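Local coordinates for peptidoglycan-recognition protein SA (Drosophila melanogaster, PDB 1SXR), which recognises peptidoglycan of Gram-positive bacteria as an innate immune receptor and so activates the Toll pathway, at residues Ile14-Gln19 / Val86-Gly91; Ala146-Ser151 / His172-Pro177. All coordinates share one frame; numbering follows the deposited sequence.

Contact 1 comes first along the chain. It pairs Ile14-Gln19 with Val86-Gly91 and closes a loop of 66 residues, which takes in strand 35-42 and helix 50-67. Contact 2 follows. It joins Ala146-Ser151 to His172-Pro177 across 20 residues that include helix 161-167. The two loops stand in series, so neither nests in the other nor crosses it. Both contacts reach the same mixed sheet, at its two outermost strands, 14-15 and 145-149. Their centres lie about 24 Å apart on opposite sides of the chain's centre. Contact 1 ties the N-terminal segment to the sheet, and contact 2 ties the segment after helix 161-167 to it.

Contact 1. Residues Ile14-Gln19 / Val86-Gly91; sequences IKLKRQ and VYEGTG
Glu88 OE1 accepts the backbone N-H of Lys17, N to OE1 3.0 Å, through its anti lone pair. The bond is fairly straight (162°). An extended side chain, with CG anti to N (chi1 -179°), carries the carboxylate there. Two backbone bonds lie beside it. Lys15 N gives to Val86 O at 2.9 Å, and Glu88 N gives to Lys15 O, also at 2.9 Å. A water bridges Gly89 O and Lys17 NZ, weakly on the lysine side. The main partner of that ammonium is Asp73, in a salt bridge. Leu16 CD2 packs against Glu88 OE1 at 3.6 Å. An alanine in place of Glu88 would probably leave Lys17 N without its acceptor and Leu16 with less to pack on. At the N-terminal end of both segments, Ile14 CG1 meets Val86 CG1 at 4.1 Å, while Lys15 CB lies near CD1 of the Tyr87 ring. Lys15 pairs with Tyr87 in a parallel bridge, which sets the short strand 14-15 at the edge of the sheet, beside 86-88. The Ile14 and Val86 side chains reach Leu131 of helix 122-137. Tyr87 packs on helix 50-67 through Leu51, Cys54 and Leu58.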
# COMPACT_ATOMS: atom_id res chain seq x y z
N ILE A 14 7.88 6.16 -9.84
CA ILE A 14 7.27 6.42 -8.54
C ILE A 14 7.41 7.88 -8.16
O ILE A 14 8.47 8.48 -8.32
CB ILE A 14 7.90 5.52 -7.48
CG1 ILE A 14 7.59 4.06 -7.79
CG2 ILE A 14 7.38 5.90 -6.10
CD1 ILE A 14 8.29 3.08 -6.88
N LYS A 15 6.31 8.47 -7.69
CA LYS A 15 6.36 9.86 -7.26
C LYS A 15 6.85 9.88 -5.82
O LYS A 15 6.11 9.54 -4.89
CB LYS A 15 4.98 10.51 -7.39
CG LYS A 15 4.72 11.20 -8.74
CD LYS A 15 5.16 10.34 -9.89
CE LYS A 15 4.73 10.90 -11.23
NZ LYS A 15 4.69 9.79 -12.24
N LEU A 16 8.11 10.26 -5.66
CA LEU A 16 8.74 10.24 -4.35
C LEU A 16 8.19 11.31 -3.42
O LEU A 16 7.53 12.25 -3.84
CB LEU A 16 10.25 10.41 -4.48
CG LEU A 16 10.91 9.38 -5.41
CD1 LEU A 16 12.40 9.72 -5.58
CD2 LEU A 16 10.71 7.97 -4.89
N LYS A 17 8.45 11.14 -2.13
CA LYS A 17 7.91 11.99 -1.07
C LYS A 17 8.06 13.49 -1.42
O LYS A 17 7.09 14.25 -1.37
CB LYS A 17 8.61 11.62 0.26
CG LYS A 17 8.07 12.24 1.52
CD LYS A 17 6.83 11.57 2.05
CE LYS A 17 7.11 10.21 2.66
NZ LYS A 17 8.17 10.23 3.74
N ARG A 18 9.26 13.91 -1.80
CA ARG A 18 9.52 15.30 -2.23
C ARG A 18 8.61 15.78 -3.36
O ARG A 18 8.18 16.95 -3.38
CB ARG A 18 10.98 15.41 -2.70
CG ARG A 18 11.25 16.45 -3.79
CD ARG A 18 12.68 16.44 -4.36
NE ARG A 18 13.66 16.38 -3.28
CZ ARG A 18 14.95 16.07 -3.43
NH1 ARG A 18 15.45 15.79 -4.63
NH2 ARG A 18 15.74 16.04 -2.37
N GLN A 19 8.31 14.90 -4.29
CA GLN A 19 7.53 15.27 -5.45
C GLN A 19 6.08 15.54 -5.12
O GLN A 19 5.41 16.25 -5.85
CB GLN A 19 7.63 14.20 -6.53
CG GLN A 19 9.03 14.00 -7.08
CD GLN A 19 9.05 12.93 -8.13
OE1 GLN A 19 9.31 11.77 -7.84
NE2 GLN A 19 8.75 13.33 -9.38
N VAL A 86 1.75 6.09 -8.96
CA VAL A 86 2.18 5.42 -7.74
C VAL A 86 2.89 6.44 -6.88
O VAL A 86 3.88 7.03 -7.31
CB VAL A 86 3.12 4.25 -8.05
CG1 VAL A 86 3.66 3.64 -6.75
CG2 VAL A 86 2.39 3.18 -8.89
N TYR A 87 2.39 6.66 -5.66
CA TYR A 87 2.99 7.64 -4.74
C TYR A 87 3.79 6.88 -3.68
O TYR A 87 3.31 5.90 -3.11
CB TYR A 87 1.90 8.47 -4.05
CG TYR A 87 1.05 9.23 -5.04
CD1 TYR A 87 1.45 10.50 -5.48
CD2 TYR A 87 -0.12 8.67 -5.55
CE1 TYR A 87 0.68 11.22 -6.40
CE2 TYR A 87 -0.90 9.39 -6.47
CZ TYR A 87 -0.49 10.64 -6.89
OH TYR A 87 -1.28 11.31 -7.79
N GLU A 88 5.03 7.31 -3.44
CA GLU A 88 5.79 6.77 -2.32
C GLU A 88 5.17 7.17 -0.99
O GLU A 88 4.98 8.37 -0.73
CB GLU A 88 7.23 7.29 -2.38
CG GLU A 88 8.12 6.74 -1.26
CD GLU A 88 9.55 7.28 -1.29
OE1 GLU A 88 9.75 8.51 -1.45
OE2 GLU A 88 10.47 6.45 -1.14
N GLY A 89 4.85 6.19 -0.16
CA GLY A 89 4.48 6.46 1.23
C GLY A 89 5.71 6.23 2.07
O GLY A 89 6.71 6.98 2.00
N THR A 90 5.65 5.18 2.87
CA THR A 90 6.81 4.74 3.60
C THR A 90 7.95 4.32 2.68
O THR A 90 9.12 4.49 3.02
CB THR A 90 6.35 3.62 4.55
OG1 THR A 90 5.74 4.20 5.72
CG2 THR A 90 7.53 2.87 5.08
N GLY A 91 7.62 3.81 1.49
CA GLY A 91 8.63 3.42 0.49
C GLY A 91 9.16 2.00 0.57
O GLY A 91 8.87 1.27 1.51
O HOH W 1 9.58 7.72 2.09

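Contact 2. Residues Ala146-Ser151 / His172-Pro177; sequences ALIAGS and HWLSNP
Trp173 meets the backbone of Leu147 because its CG stands anti to its own N (chi1 -176°). This brings the indole CD1 to 3.2 Å from Leu147 O, at an oblique approach to the ring. Ile148 has its CG1 between N and the carbonyl carbon (chi1 58°). That leaves CG2 beside N, turned to Leu174 and Pro177.

Two backbone bonds hold the segments together around Leu147. Leu147 N gives to His172 O at 2.9 Å and comes from well above the carbonyl plane. Leu174 N gives to Leu147 O at 3.0 Å, in a fairly straight bond. The same oxygen also receives a CA-H contact from Trp173 CA at 3.4 Å. Leu147 O therefore accepts one N-H, with CA and CD1 of Trp173 beside it.

Apolar groups gather beside these bonds. Ala146 CB meets Leu174 CD2 at 3.9 Å. Ile148 CG2 lies 4.0 Å from Leu174 CB and 3.9 Å from Pro177 CB, so one methyl touches two residues. Its side chain crosses the proline at a slant. On the tryptophan, Ser175 CA sits over one ring face, towards the rim.

The polar ends are held from outside. Trp173 NE1 bonds to Gln152, whose amide also bonds Ala149 N and Leu174 O. His172 ND1 bonds to Tyr145 O, and the two rings of these residues stack. On its other side, strand 145-149 pairs with strand 35-42. The pairing of Leu147 with Trp173 is a single bridge, so the later segment adds no full strand. It is an irregular chain laid along the edge strand of the mixed sheet in the amidase-type fold of peptidoglycan-recognition proteins.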
# COMPACT_ATOMS: atom_id res chain seq x y z
N ALA A 146 3.69 -13.69 -1.62
CA ALA A 146 2.26 -13.90 -1.40
C ALA A 146 1.53 -12.56 -1.40
O ALA A 146 1.99 -11.61 -0.76
CB ALA A 146 2.02 -14.59 -0.08
N LEU A 147 0.41 -12.50 -2.12
CA LEU A 147 -0.46 -11.32 -2.17
C LEU A 147 -1.67 -11.57 -1.29
O LEU A 147 -2.38 -12.57 -1.45
CB LEU A 147 -0.92 -11.08 -3.62
CG LEU A 147 -1.83 -9.86 -3.84
CD1 LEU A 147 -0.95 -8.62 -3.83
CD2 LEU A 147 -2.59 -9.96 -5.16
N ILE A 148 -1.95 -10.66 -0.36
CA ILE A 148 -3.14 -10.80 0.47
C ILE A 148 -3.86 -9.46 0.64
O ILE A 148 -3.26 -8.41 0.44
CB ILE A 148 -2.82 -11.35 1.87
CG1 ILE A 148 -1.81 -10.45 2.59
CG2 ILE A 148 -2.21 -12.75 1.79
CD1 ILE A 148 -1.59 -10.87 4.05
N ALA A 149 -5.14 -9.56 0.98
CA ALA A 149 -5.94 -8.41 1.41
C ALA A 149 -5.80 -8.16 2.91
O ALA A 149 -5.72 -9.09 3.72
CB ALA A 149 -7.42 -8.65 1.08
N GLY A 150 -5.83 -6.90 3.30
CA GLY A 150 -5.79 -6.58 4.72
C GLY A 150 -6.80 -7.37 5.55
O GLY A 150 -6.49 -7.82 6.64
N SER A 151 -8.01 -7.49 5.00
CA SER A 151 -9.12 -8.13 5.70
C SER A 151 -8.86 -9.59 6.02
O SER A 151 -9.51 -10.17 6.90
CB SER A 151 -10.41 -7.96 4.89
OG SER A 151 -10.32 -8.63 3.65
N HIS A 172 -0.38 -14.98 -7.45
CA HIS A 172 0.25 -14.71 -6.15
C HIS A 172 -0.75 -14.60 -5.02
O HIS A 172 -0.34 -14.65 -3.87
CB HIS A 172 1.16 -13.46 -6.17
CG HIS A 172 2.37 -13.59 -7.04
ND1 HIS A 172 3.58 -14.06 -6.57
CD2 HIS A 172 2.56 -13.31 -8.35
CE1 HIS A 172 4.47 -14.06 -7.56
NE2 HIS A 172 3.87 -13.61 -8.65
N TRP A 173 -2.05 -14.46 -5.31
CA TRP A 173 -3.00 -14.41 -4.21
C TRP A 173 -2.92 -15.66 -3.33
O TRP A 173 -2.93 -16.80 -3.84
CB TRP A 173 -4.46 -14.17 -4.66
CG TRP A 173 -5.38 -14.05 -3.48
CD1 TRP A 173 -5.37 -13.06 -2.53
CD2 TRP A 173 -6.41 -14.96 -3.08
NE1 TRP A 173 -6.34 -13.29 -1.58
CE2 TRP A 173 -7.00 -14.45 -1.90
CE3 TRP A 173 -6.90 -16.17 -3.61
CZ2 TRP A 173 -8.04 -15.09 -1.23
CZ3 TRP A 173 -7.95 -16.80 -2.95
CH2 TRP A 173 -8.51 -16.26 -1.78
N LEU A 174 -2.85 -15.44 -2.02
CA LEU A 174 -2.77 -16.48 -1.01
C LEU A 174 -4.06 -16.54 -0.21
O LEU A 174 -4.44 -15.57 0.45
CB LEU A 174 -1.58 -16.23 -0.06
CG LEU A 174 -1.40 -17.19 1.12
CD1 LEU A 174 -0.93 -18.56 0.62
CD2 LEU A 174 -0.41 -16.65 2.13
N SER A 175 -4.74 -17.68 -0.26
CA SER A 175 -6.06 -17.81 0.36
C SER A 175 -6.03 -17.97 1.88
O SER A 175 -6.99 -17.61 2.54
CB SER A 175 -6.84 -18.97 -0.26
OG SER A 175 -6.07 -20.16 -0.22
N ASN A 176 -4.94 -18.48 2.43
CA ASN A 176 -4.91 -18.82 3.85
C ASN A 176 -3.72 -18.28 4.63
O ASN A 176 -2.97 -19.06 5.24
CB ASN A 176 -4.97 -20.35 4.01
CG ASN A 176 -3.68 -21.04 3.60
OD1 ASN A 176 -3.03 -20.67 2.62
ND2 ASN A 176 -3.30 -22.07 4.36
N PRO A 177 -3.53 -16.97 4.67
CA PRO A 177 -2.36 -16.42 5.35
C PRO A 177 -2.50 -16.58 6.85
O PRO A 177 -3.62 -16.57 7.37
CB PRO A 177 -2.41 -14.93 4.99
CG PRO A 177 -3.85 -14.65 4.76
CD PRO A 177 -4.40 -15.92 4.10